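Long-range contacts in cephalosporin hydroxylase CMCI (Streptomyces clavuligerus, PDB 2BR4), which probably serves in cephamycin biosynthesis as the cephalosporin hydroxylase, binding S-adenosylmethionine and magnesium in a methyltransferase-like Rossmann fold: residues 160-165 against 185-190; 66-71 against 220-225; 149-154 against 174-179; 84-89 against 153-158. The protein carries 1 engineered substitution. One frame throughout, in Å; residues are numbered along the deposited sequence.

Contact 1. Residues 160-165 against 185-190. With MG (magnesium ion), chain U; SAM (S-adenosylmethionine), chain V; P4C (O-acetaldehydyl-hexaethylene glycol), chain J.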
# COMPACT_ATOMS: atom_id res chain seq x y z
N ASP E 160 -20.74 -22.81 7.86
CA ASP E 160 -20.93 -21.87 6.76
C ASP E 160 -22.31 -21.22 6.79
O ASP E 160 -22.75 -20.68 5.79
CB ASP E 160 -20.70 -22.56 5.42
CG ASP E 160 -19.31 -22.35 4.90
OD1 ASP E 160 -18.92 -21.18 4.68
OD2 ASP E 160 -18.55 -23.32 4.69
N ALA E 161 -22.97 -21.28 7.94
CA ALA E 161 -24.28 -20.66 8.15
C ALA E 161 -24.23 -19.53 9.19
O ALA E 161 -25.04 -18.59 9.15
CB ALA E 161 -25.28 -21.73 8.60
N HIS E 162 -23.30 -19.63 10.14
CA HIS E 162 -22.96 -18.52 11.04
C HIS E 162 -24.09 -18.08 11.97
O HIS E 162 -24.13 -16.92 12.38
CB HIS E 162 -22.47 -17.32 10.21
CG HIS E 162 -21.58 -17.70 9.07
ND1 HIS E 162 -20.45 -18.46 9.24
CD2 HIS E 162 -21.68 -17.44 7.75
CE1 HIS E 162 -19.87 -18.64 8.06
NE2 HIS E 162 -20.60 -18.03 7.14
N ALA E 163 -24.99 -19.00 12.29
CA ALA E 163 -26.06 -18.74 13.24
C ALA E 163 -25.85 -19.62 14.46
O ALA E 163 -25.49 -20.80 14.33
CB ALA E 163 -27.40 -19.03 12.62
N ASN E 164 -26.06 -19.03 15.64
CA ASN E 164 -26.01 -19.76 16.91
C ASN E 164 -24.73 -20.61 17.05
O ASN E 164 -24.75 -21.73 17.57
CB ASN E 164 -27.26 -20.63 17.02
CG ASN E 164 -27.38 -21.32 18.35
OD1 ASN E 164 -27.61 -22.52 18.41
ND2 ASN E 164 -27.21 -20.56 19.44
N THR E 165 -23.61 -20.03 16.62
CA THR E 165 -22.40 -20.77 16.30
C THR E 165 -21.68 -21.35 17.50
O THR E 165 -21.05 -22.40 17.39
CB THR E 165 -21.44 -19.87 15.50
OG1 THR E 165 -22.00 -19.62 14.20
CG2 THR E 165 -20.11 -20.58 15.20
N ILE E 185 -14.74 -22.39 11.50
CA ILE E 185 -15.67 -21.28 11.36
C ILE E 185 -15.20 -20.38 10.21
O ILE E 185 -14.25 -19.62 10.36
CB ILE E 185 -15.75 -20.47 12.67
CG1 ILE E 185 -16.26 -21.36 13.81
CG2 ILE E 185 -16.65 -19.25 12.49
CD1 ILE E 185 -15.97 -20.81 15.22
N GLU E 186 -15.88 -20.47 9.08
CA GLU E 186 -15.53 -19.66 7.92
C GLU E 186 -16.07 -18.24 8.07
O GLU E 186 -17.12 -18.03 8.66
CB GLU E 186 -16.03 -20.31 6.62
CG GLU E 186 -15.45 -21.71 6.37
CD GLU E 186 -15.68 -22.26 4.96
OE1 GLU E 186 -16.33 -21.59 4.12
OE2 GLU E 186 -15.21 -23.38 4.67
N ASP E 187 -15.28 -17.27 7.59
CA ASP E 187 -15.67 -15.87 7.37
C ASP E 187 -15.86 -14.97 8.59
O ASP E 187 -15.43 -13.82 8.56
CB ASP E 187 -16.92 -15.80 6.50
CG ASP E 187 -16.74 -16.49 5.18
OD1 ASP E 187 -15.86 -16.04 4.42
OD2 ASP E 187 -17.41 -17.49 4.84
N MET E 188 -16.48 -15.49 9.64
CA MET E 188 -17.06 -14.66 10.69
C MET E 188 -16.10 -14.18 11.78
O MET E 188 -16.33 -13.12 12.36
CB MET E 188 -18.21 -15.40 11.37
CG MET E 188 -19.33 -15.78 10.45
SD MET E 188 -20.31 -14.36 9.89
CE MET E 188 -19.56 -14.06 8.36
N ILE E 189 -15.06 -14.95 12.07
CA ILE E 189 -14.24 -14.66 13.25
C ILE E 189 -13.67 -13.23 13.27
O ILE E 189 -13.80 -12.56 14.28
CB ILE E 189 -13.13 -15.74 13.47
CG1 ILE E 189 -13.53 -16.67 14.63
CG2 ILE E 189 -11.79 -15.11 13.81
CD1 ILE E 189 -13.90 -18.04 14.20
N PRO E 190 -13.06 -12.77 12.18
CA PRO E 190 -12.53 -11.40 12.12
C PRO E 190 -13.58 -10.34 12.43
O PRO E 190 -13.28 -9.39 13.14
CB PRO E 190 -12.05 -11.27 10.68
CG PRO E 190 -11.76 -12.66 10.26
CD PRO E 190 -12.80 -13.50 10.93
MG MG U . -19.52 -18.31 4.10
N SAM V . -21.42 -24.59 1.46
CA SAM V . -21.43 -23.35 0.69
C SAM V . -20.18 -23.24 -0.19
O SAM V . -19.08 -23.00 0.30
OXT SAM V . -20.23 -23.40 -1.41
CB SAM V . -21.54 -22.16 1.63
CG SAM V . -22.94 -21.90 2.21
SD SAM V . -23.55 -20.21 1.94
CE SAM V . -22.19 -19.24 2.63
C5' SAM V . -24.75 -19.92 3.27
C4' SAM V . -25.90 -20.91 3.35
O4' SAM V . -26.29 -21.01 4.71
C3' SAM V . -27.13 -20.47 2.56
O3' SAM V . -27.54 -21.49 1.69
C2' SAM V . -28.20 -20.18 3.61
O2' SAM V . -29.49 -20.60 3.24
C1' SAM V . -27.70 -20.96 4.81
N9 SAM V . -28.19 -20.40 6.09
C8 SAM V . -28.21 -19.09 6.50
N7 SAM V . -28.75 -19.04 7.74
C5 SAM V . -29.09 -20.29 8.13
C6 SAM V . -29.66 -20.82 9.29
N6 SAM V . -30.01 -20.03 10.30
N1 SAM V . -29.88 -22.18 9.38
C2 SAM V . -29.53 -23.02 8.35
N3 SAM V . -28.95 -22.50 7.21
C4 SAM V . -28.74 -21.16 7.10
O1 P4C J . -25.70 -0.73 12.31
C2 P4C J . -26.00 -1.76 11.46
C3 P4C J . -25.17 -2.61 10.89
O4 P4C J . -25.75 -3.54 9.94
C5 P4C J . -24.97 -4.33 9.03
C6 P4C J . -23.81 -3.58 8.38
O7 P4C J . -23.08 -4.45 7.52
C8 P4C J . -21.91 -3.85 6.97
C9 P4C J . -20.66 -4.36 7.66
O10 P4C J . -20.42 -5.74 7.35
C11 P4C J . -19.79 -5.98 6.09
C12 P4C J . -19.05 -7.31 6.13
O13 P4C J . -19.75 -8.35 5.44
C14 P4C J . -19.06 -9.60 5.57
C15 P4C J . -19.88 -10.75 4.99
O16 P4C J . -20.43 -11.58 6.03
C17 P4C J . -20.95 -12.83 5.57
C18 P4C J . -22.16 -13.23 6.41
O19 P4C J . -23.22 -13.83 5.65
C20 P4C J . -22.97 -14.82 4.79
C21 P4C J . -22.52 -15.61 4.02
O22 P4C J . -22.15 -16.22 3.11

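Contact 2. Residues 66-71 against 220-225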
# COMPACT_ATOMS: atom_id res chain seq x y z
N ASP E 66 -13.00 -19.63 -2.29
CA ASP E 66 -12.10 -19.10 -3.31
C ASP E 66 -10.78 -19.91 -3.34
O ASP E 66 -10.58 -20.75 -2.47
CB ASP E 66 -11.92 -17.58 -3.17
CG ASP E 66 -11.34 -17.18 -1.86
OD1 ASP E 66 -10.31 -17.79 -1.47
OD2 ASP E 66 -11.82 -16.25 -1.17
N PRO E 67 -9.93 -19.70 -4.35
CA PRO E 67 -8.77 -20.57 -4.57
C PRO E 67 -7.85 -20.80 -3.38
O PRO E 67 -7.50 -21.95 -3.12
CB PRO E 67 -8.02 -19.85 -5.70
CG PRO E 67 -9.09 -19.22 -6.47
CD PRO E 67 -10.04 -18.70 -5.43
N ASP E 68 -7.46 -19.75 -2.67
CA ASP E 68 -6.53 -19.93 -1.56
C ASP E 68 -7.15 -20.81 -0.46
O ASP E 68 -6.43 -21.57 0.21
CB ASP E 68 -5.96 -18.59 -1.02
CG ASP E 68 -6.95 -17.80 -0.16
OD1 ASP E 68 -8.10 -18.23 0.01
OD2 ASP E 68 -6.65 -16.71 0.38
N THR E 69 -8.47 -20.74 -0.31
CA THR E 69 -9.18 -21.59 0.65
C THR E 69 -9.25 -23.06 0.20
O THR E 69 -9.15 -23.97 1.01
CB THR E 69 -10.61 -21.05 0.89
OG1 THR E 69 -10.53 -19.79 1.58
CG2 THR E 69 -11.42 -21.94 1.83
N GLN E 70 -9.43 -23.27 -1.10
CA GLN E 70 -9.36 -24.60 -1.67
C GLN E 70 -7.99 -25.23 -1.38
O GLN E 70 -7.90 -26.39 -1.00
CB GLN E 70 -9.64 -24.56 -3.19
CG GLN E 70 -11.06 -24.12 -3.56
CD GLN E 70 -11.27 -23.93 -5.06
OE1 GLN E 70 -10.67 -24.65 -5.87
NE2 GLN E 70 -12.12 -22.97 -5.44
N ALA E 71 -6.93 -24.45 -1.54
CA ALA E 71 -5.56 -24.93 -1.31
C ALA E 71 -5.34 -25.41 0.14
O ALA E 71 -4.62 -26.38 0.37
CB ALA E 71 -4.54 -23.85 -1.68
N ALA E 220 -3.60 -19.16 6.37
CA ALA E 220 -3.31 -19.55 4.99
C ALA E 220 -4.37 -19.12 3.98
O ALA E 220 -4.23 -19.37 2.79
CB ALA E 220 -3.10 -21.06 4.93
N SER E 221 -5.43 -18.47 4.46
CA SER E 221 -6.53 -18.04 3.59
C SER E 221 -7.39 -17.01 4.32
O SER E 221 -7.61 -17.15 5.52
CB SER E 221 -7.37 -19.27 3.17
OG SER E 221 -8.76 -19.06 3.32
N SER E 222 -7.87 -15.99 3.62
CA SER E 222 -8.65 -14.93 4.27
C SER E 222 -10.08 -15.33 4.68
O SER E 222 -10.67 -14.68 5.54
CB SER E 222 -8.68 -13.65 3.42
OG SER E 222 -9.36 -13.84 2.21
N GLN E 223 -10.64 -16.39 4.10
CA GLN E 223 -11.95 -16.88 4.52
C GLN E 223 -11.83 -17.71 5.80
O GLN E 223 -12.74 -17.71 6.62
CB GLN E 223 -12.62 -17.73 3.43
CG GLN E 223 -13.13 -16.95 2.22
CD GLN E 223 -13.57 -17.88 1.09
OE1 GLN E 223 -12.81 -18.76 0.66
NE2 GLN E 223 -14.80 -17.72 0.64
N LEU E 224 -10.72 -18.42 5.96
CA LEU E 224 -10.52 -19.28 7.12
C LEU E 224 -9.80 -18.54 8.24
O LEU E 224 -9.58 -19.09 9.30
CB LEU E 224 -9.73 -20.52 6.72
CG LEU E 224 -10.29 -21.32 5.53
CD1 LEU E 224 -9.30 -22.39 5.13
CD2 LEU E 224 -11.64 -21.95 5.87
N ASP E 225 -9.46 -17.28 7.98
CA ASP E 225 -8.68 -16.44 8.89
C ASP E 225 -9.00 -16.65 10.38
O ASP E 225 -10.10 -16.35 10.85
CB ASP E 225 -8.90 -14.96 8.52
CG ASP E 225 -7.84 -14.05 9.09
OD1 ASP E 225 -6.87 -14.56 9.66
OD2 ASP E 225 -7.90 -12.80 9.00
O HOH W 1 -9.98 -16.68 1.12

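Contact 3. Residues 149-154 against 174-179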
# COMPACT_ATOMS: atom_id res chain seq x y z
N ARG E 149 -27.23 -39.61 12.04
CA ARG E 149 -26.59 -40.91 12.21
C ARG E 149 -25.16 -40.70 12.73
O ARG E 149 -24.57 -39.64 12.47
CB ARG E 149 -26.58 -41.69 10.88
CG ARG E 149 -26.46 -43.21 11.03
CD ARG E 149 -27.43 -44.03 10.17
NE ARG E 149 -28.61 -44.46 10.92
CZ ARG E 149 -29.81 -43.86 10.92
NH1 ARG E 149 -30.03 -42.75 10.20
NH2 ARG E 149 -30.80 -44.36 11.65
N GLU E 150 -24.63 -41.67 13.46
CA GLU E 150 -23.27 -41.55 14.01
C GLU E 150 -22.26 -41.82 12.89
O GLU E 150 -22.26 -42.89 12.29
CB GLU E 150 -23.03 -42.49 15.21
CG GLU E 150 -22.43 -41.83 16.46
CD GLU E 150 -21.54 -40.62 16.16
OE1 GLU E 150 -20.37 -40.80 15.75
OE2 GLU E 150 -22.00 -39.47 16.35
N MET E 151 -21.42 -40.82 12.63
CA MET E 151 -20.51 -40.84 11.49
C MET E 151 -19.13 -41.38 11.88
O MET E 151 -18.75 -41.35 13.05
CB MET E 151 -20.34 -39.43 10.93
CG MET E 151 -21.64 -38.62 10.76
SD MET E 151 -21.49 -36.90 11.38
CE MET E 151 -22.94 -36.81 12.40
N ALA E 152 -18.39 -41.85 10.88
CA ALA E 152 -17.02 -42.30 11.08
C ALA E 152 -16.07 -41.10 11.17
O ALA E 152 -16.36 -40.02 10.66
CB ALA E 152 -16.60 -43.21 9.95
N HIS E 153 -14.94 -41.33 11.82
CA HIS E 153 -13.94 -40.30 12.05
C HIS E 153 -12.63 -40.73 11.38
O HIS E 153 -12.49 -41.91 11.08
CB HIS E 153 -13.75 -40.10 13.56
CG HIS E 153 -15.02 -39.76 14.28
ND1 HIS E 153 -15.18 -38.59 14.99
CD2 HIS E 153 -16.19 -40.43 14.39
CE1 HIS E 153 -16.40 -38.55 15.50
NE2 HIS E 153 -17.03 -39.65 15.15
N PRO E 154 -11.68 -39.83 11.15
CA PRO E 154 -11.75 -38.41 11.53
C PRO E 154 -12.87 -37.63 10.85
O PRO E 154 -13.39 -38.06 9.82
CB PRO E 154 -10.39 -37.87 11.09
CG PRO E 154 -9.52 -39.05 10.97
CD PRO E 154 -10.41 -40.13 10.47
N ASP E 174 -19.10 -31.96 22.80
CA ASP E 174 -19.64 -32.88 23.80
C ASP E 174 -20.39 -34.08 23.22
O ASP E 174 -20.69 -35.02 23.95
CB ASP E 174 -20.57 -32.13 24.77
CG ASP E 174 -19.81 -31.29 25.80
OD1 ASP E 174 -18.65 -31.63 26.14
OD2 ASP E 174 -20.29 -30.26 26.33
N HIS E 175 -20.70 -34.06 21.92
CA HIS E 175 -21.54 -35.11 21.31
C HIS E 175 -21.02 -35.71 20.00
O HIS E 175 -21.62 -36.67 19.50
CB HIS E 175 -22.97 -34.57 21.09
CG HIS E 175 -23.74 -34.34 22.35
ND1 HIS E 175 -23.94 -35.32 23.30
CD2 HIS E 175 -24.37 -33.23 22.82
CE1 HIS E 175 -24.66 -34.83 24.30
NE2 HIS E 175 -24.93 -33.57 24.03
N LEU E 176 -19.92 -35.20 19.45
CA LEU E 176 -19.52 -35.52 18.08
C LEU E 176 -18.01 -35.50 17.81
O LEU E 176 -17.48 -36.42 17.20
CB LEU E 176 -20.23 -34.56 17.12
CG LEU E 176 -20.01 -34.74 15.61
CD1 LEU E 176 -20.17 -36.19 15.16
CD2 LEU E 176 -20.97 -33.84 14.85
N LEU E 177 -17.32 -34.45 18.25
CA LEU E 177 -15.91 -34.28 17.94
C LEU E 177 -15.01 -35.19 18.79
O LEU E 177 -15.07 -35.16 20.02
CB LEU E 177 -15.50 -32.81 18.14
CG LEU E 177 -16.25 -31.76 17.31
CD1 LEU E 177 -15.81 -30.37 17.74
CD2 LEU E 177 -16.07 -31.94 15.80
N GLU E 178 -14.21 -36.00 18.10
CA GLU E 178 -13.17 -36.82 18.72
C GLU E 178 -11.82 -36.12 18.55
O GLU E 178 -11.72 -35.14 17.82
CB GLU E 178 -13.10 -38.20 18.06
CG GLU E 178 -14.17 -39.18 18.53
CD GLU E 178 -14.05 -40.56 17.91
OE1 GLU E 178 -14.95 -41.40 18.13
OE2 GLU E 178 -13.05 -40.82 17.19
N GLU E 179 -10.80 -36.63 19.22
CA GLU E 179 -9.46 -36.04 19.15
C GLU E 179 -8.92 -36.07 17.72
O GLU E 179 -8.93 -37.11 17.08
CB GLU E 179 -8.50 -36.79 20.08
CG GLU E 179 -7.04 -36.38 19.93
CD GLU E 179 -6.24 -36.60 21.20
OE1 GLU E 179 -6.06 -35.61 21.96
OE2 GLU E 179 -5.81 -37.75 21.46

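Contact 4. Residues 84-89 against 153-158. With SAM (S-adenosylmethionine), chain V.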
# COMPACT_ATOMS: atom_id res chain seq x y z
N THR E 84 -15.49 -38.32 7.30
CA THR E 84 -16.72 -37.54 7.32
C THR E 84 -16.40 -36.06 7.23
O THR E 84 -15.51 -35.58 7.93
CB THR E 84 -17.54 -37.80 8.61
OG1 THR E 84 -17.89 -39.19 8.73
CG2 THR E 84 -18.90 -37.11 8.54
N ILE E 85 -17.11 -35.36 6.35
CA ILE E 85 -17.04 -33.90 6.26
C ILE E 85 -18.46 -33.37 6.34
O ILE E 85 -19.26 -33.62 5.44
CB ILE E 85 -16.39 -33.46 4.93
CG1 ILE E 85 -14.93 -33.88 4.88
CG2 ILE E 85 -16.50 -31.94 4.75
CD1 ILE E 85 -14.35 -33.90 3.48
N VAL E 86 -18.78 -32.67 7.42
CA VAL E 86 -20.07 -31.99 7.57
C VAL E 86 -19.94 -30.55 7.08
O VAL E 86 -18.89 -29.92 7.25
CB VAL E 86 -20.56 -31.99 9.05
CG1 VAL E 86 -22.00 -31.52 9.13
CG2 VAL E 86 -20.43 -33.36 9.68
N GLU E 87 -21.00 -30.04 6.48
CA GLU E 87 -21.02 -28.68 5.97
C GLU E 87 -22.33 -28.03 6.36
O GLU E 87 -23.33 -28.23 5.70
CB GLU E 87 -20.86 -28.65 4.44
CG GLU E 87 -19.48 -28.22 3.95
CD GLU E 87 -19.31 -26.71 3.92
OE1 GLU E 87 -19.65 -26.05 4.92
OE2 GLU E 87 -18.84 -26.19 2.89
N LEU E 88 -22.32 -27.29 7.47
CA LEU E 88 -23.43 -26.41 7.84
C LEU E 88 -23.59 -25.36 6.76
O LEU E 88 -22.60 -24.78 6.33
CB LEU E 88 -23.16 -25.73 9.18
CG LEU E 88 -23.78 -26.36 10.42
CD1 LEU E 88 -23.45 -25.53 11.65
CD2 LEU E 88 -25.27 -26.48 10.24
N GLY E 89 -24.81 -25.10 6.32
CA GLY E 89 -25.05 -24.21 5.19
C GLY E 89 -24.56 -24.79 3.87
O GLY E 89 -23.36 -25.02 3.70
N HIS E 153 -14.94 -41.33 11.82
CA HIS E 153 -13.94 -40.30 12.05
C HIS E 153 -12.63 -40.73 11.38
O HIS E 153 -12.49 -41.91 11.08
CB HIS E 153 -13.75 -40.10 13.56
CG HIS E 153 -15.02 -39.76 14.28
ND1 HIS E 153 -15.18 -38.59 14.99
CD2 HIS E 153 -16.19 -40.43 14.39
CE1 HIS E 153 -16.40 -38.55 15.50
NE2 HIS E 153 -17.03 -39.65 15.15
N PRO E 154 -11.68 -39.83 11.15
CA PRO E 154 -11.75 -38.41 11.53
C PRO E 154 -12.87 -37.63 10.85
O PRO E 154 -13.39 -38.06 9.82
CB PRO E 154 -10.39 -37.87 11.09
CG PRO E 154 -9.52 -39.05 10.97
CD PRO E 154 -10.41 -40.13 10.47
N LEU E 155 -13.23 -36.49 11.43
CA LEU E 155 -14.36 -35.68 10.98
C LEU E 155 -13.95 -34.23 10.87
O LEU E 155 -13.16 -33.75 11.68
CB LEU E 155 -15.51 -35.80 11.99
CG LEU E 155 -16.82 -35.11 11.61
CD1 LEU E 155 -17.99 -35.95 12.07
CD2 LEU E 155 -16.94 -33.71 12.21
N ILE E 156 -14.50 -33.53 9.88
CA ILE E 156 -14.31 -32.09 9.72
C ILE E 156 -15.69 -31.44 9.68
O ILE E 156 -16.50 -31.74 8.81
CB ILE E 156 -13.52 -31.76 8.44
CG1 ILE E 156 -12.11 -32.36 8.52
CG2 ILE E 156 -13.43 -30.24 8.24
CD1 ILE E 156 -11.34 -32.32 7.22
N PHE E 157 -15.95 -30.56 10.63
CA PHE E 157 -17.23 -29.89 10.78
C PHE E 157 -17.01 -28.43 10.42
O PHE E 157 -16.20 -27.75 11.05
CB PHE E 157 -17.71 -30.02 12.23
CG PHE E 157 -19.14 -29.61 12.45
CD1 PHE E 157 -20.15 -30.55 12.50
CD2 PHE E 157 -19.47 -28.27 12.63
CE1 PHE E 157 -21.48 -30.16 12.71
CE2 PHE E 157 -20.78 -27.87 12.84
CZ PHE E 157 -21.79 -28.82 12.88
N ILE E 158 -17.75 -27.95 9.41
CA ILE E 158 -17.56 -26.61 8.85
C ILE E 158 -18.81 -25.76 9.04
O ILE E 158 -19.87 -26.07 8.51
CB ILE E 158 -17.22 -26.70 7.35
CG1 ILE E 158 -16.01 -27.60 7.11
CG2 ILE E 158 -16.93 -25.32 6.78
CD1 ILE E 158 -15.82 -28.01 5.65
N SAM V . -21.42 -24.59 1.46
CA SAM V . -21.43 -23.35 0.69
C SAM V . -20.18 -23.24 -0.19
O SAM V . -19.08 -23.00 0.30
OXT SAM V . -20.23 -23.40 -1.41
CB SAM V . -21.54 -22.16 1.63
CG SAM V . -22.94 -21.90 2.21
SD SAM V . -23.55 -20.21 1.94
CE SAM V . -22.19 -19.24 2.63
C5' SAM V . -24.75 -19.92 3.27
C4' SAM V . -25.90 -20.91 3.35
O4' SAM V . -26.29 -21.01 4.71
C3' SAM V . -27.13 -20.47 2.56
O3' SAM V . -27.54 -21.49 1.69
C2' SAM V . -28.20 -20.18 3.61
O2' SAM V . -29.49 -20.60 3.24
C1' SAM V . -27.70 -20.96 4.81
N9 SAM V . -28.19 -20.40 6.09
C8 SAM V . -28.21 -19.09 6.50
N7 SAM V . -28.75 -19.04 7.74
C5 SAM V . -29.09 -20.29 8.13
C6 SAM V . -29.66 -20.82 9.29
N6 SAM V . -30.01 -20.03 10.30
N1 SAM V . -29.88 -22.18 9.38
C2 SAM V . -29.53 -23.02 8.35
N3 SAM V . -28.95 -22.50 7.21
C4 SAM V . -28.74 -21.16 7.10

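Contact 1. Residues 160-165 against 185-190
Met188 lies over one face of the His162 imidazole, and this pair makes up the closely packed part of the contact. The two side chains cross at about a right angle. Met188 SD sits 4.1 Å from the centroid of the His162 ring in a sulfur-aromatic contact, and CE follows over the same face as a CH-pi contact, 16° off the ring normal. The methionine can run over the ring in this way because its chain bends at chi2 (-70°) and again at chi3. Asp160 C lies by the opposite face, toward its rim. The magnesium ion is in the ring plane at its edge, 3.2 Å from His162 NE2, which is long for a metal bond. Beside the ring two acids meet with their carboxylate planes 88° apart, and Asp160 OD1 is 2.7 Å from Glu186 OE1. Lys65 forms salt bridges to both, and Tyr73 OH is hydrogen-bonded to Glu186 OE2.

Toward the ligands the contact opens, and Asp187 is partly exposed. It binds the magnesium ion through OD2 at 2.4 Å, while Asp160 OD1 lies 3.0 Å from the ion. Met188 CE borders the glycol ligand, 3.4 Å from P4C C17. The loose end is at Thr165 CG2 and Ile185 CD1, which merely brush, 4.1 Å apart.

Both segments leave the C-terminal ends of neighbouring parallel strands, 155-159 and 182-185, where Rossmann-like methyltransferases keep their active site. One leads into helix 165-175 and the other into helix 189-195, whose Trp192 packs on Thr165 and Ile185.

Contact 2. Residues 66-71 against 220-225
Asp66 and Thr69 meet Gln223 in a largely polar, partly buried contact between the first turn of helix 67-80 and the loop joining strands 212-214 and 228-230. Those two strands complete the seven-stranded sheet, order 3-2-1-4-5-7-6, that marks the class I methyltransferase fold, and Asp66 is the N-cap residue of the helix.

Gln223 OE1 is gripped twice. It takes the backbone N-H of Asp66, with Asp66 N 3.1 Å from Gln223 OE1 and the bond fairly straight at 161°, the donor tilted out of the carbonyl plane. It also takes the hydroxyl of Thr69, whose OG1 stands 2.7 Å from Gln223 OE1, in the carbonyl plane and on a lone pair. Thr69 OG1 in turn accepts from Ser221 OG at 2.6 Å, so one hydroxyl relays between the two loop residues. The glutamine chain is extended beyond CG (chi2 171°), which lays its amide against the Asp66 carboxylate, the planes stacked 18° apart. Its NE2 binds Leu64 O, so both ends of the amide are used. With a leucine here, Thr69 OG1 and Asp66 N would probably lose their common acceptor and Leu64 O its donor. The backbone of Gln223 is also bonded to that of Asp187, which ties this loop to the magnesium site.

A water bridges the segments, accepting from Gln223 N at 3.1 Å and, in one of two conformers of Asp68, donating to its OD1. Next to the hydroxyl relay the contact turns apolar, and Thr69 CG2 rests against Leu224 CG at 3.9 Å.

Contact 3. Residues 149-154 against 174-179
His153 and Glu178 supply the flat stacking of this surface contact. The ring and carboxylate planes are only 12° apart, and Glu178 CD lies 3.7 Å above the imidazole plane of His153, over its centre. The glutamate is extended beyond CG (chi2 -177°), which carries its carboxylate across the ring.

The polar part works at the ring edge. Leu176 O lies in the ring plane beside His153 CE1, while His153 ND1 is hydrogen-bonded to Asp181, whose OD2 also receives Glu178 N. That shared acceptor helps to place both partners of the stack. Were an alanine to stand here instead of the histidine, Asp181 would probably lose one of these donors and the Glu178 carboxylate the flat surface it lies on.

The apolar part is small: Leu176 CD1 reaches Met151 CE at 4.0 Å, the side chains crossing at about a right angle.

No hydrogen bond joins the segments directly. One runs into strand 155-159 through a cis peptide before Pro154; the other leaves helix 165-175 for strand 182-185. Leu176 packs on Leu155, Phe157 and Trp171, while Met151 packs on Thr84 and Val86 of strand 84-88.

Contact 4. Residues 84-89 against 153-158
Glu87 brings a carboxylate into a mostly apolar pairing of strands: its OE1 lies 3.4 Å from Ile158 CG2, a buried acid against a methyl group. A bend at chi2 (-82°) brings that oxygen back toward Ile158, while OE2 forms a salt bridge with Lys65.

Around this oddity the pairing is regular. Strands 84-88 and 155-158 run parallel, their axes 7° apart. Five backbone hydrogen bonds alternate between them, from Thr84 N to Pro154 O up to Leu88 N to Ile158 O, which is 2.9 Å long. Val86 N to Ile156 O, at 2.8 Å, comes in nearly along the C=O axis.

Phe157 and Val86 lie on one face of the sheet. With Phe157 CG anti to the backbone N (chi1 -169°), the ring reaches toward the partner strand, where CD1 meets Val86 CB at 3.8 Å and CE2 meets Leu88 CD1 at 3.7 Å. Thr84 and Leu155 continue this face. On the other, Ile85 and Ile158 lie side by side, and helices 67-80 and 94-105 cover them.

Gly89, just past the strand, meets the cofactor: a CB there would run into SAM O4'. Its O accepts from SAM N at 3.0 Å, and Glu87 OE2 adds a weak bond to the same nitrogen. Acid and carbonyl at the strand end, as in other Rossmann-like methyltransferases, would thus offset the charge of the cofactor's amino group.

From the N terminus, residues 66-71 open the longest loop, which contact 2 closes at 220-225 across 148 intervening residues, with every other contact nested inside. Strand 84-88 comes next; contact 4 pairs it with residues 153-158. Contact 3 begins on that same stretch, shares His153 and Pro154, and closes at the end of helix 165-175. Contact 1 follows contact 4 in series but crosses contact 3, since 160-165 falls inside the loop that contact 3 closes and 185-190 beyond it. Contact 3 joins the loop entering strand 155-159 to the one between helix 165-175 and strand 182-185, while contact 1 joins loops at the C-terminal ends of the strands.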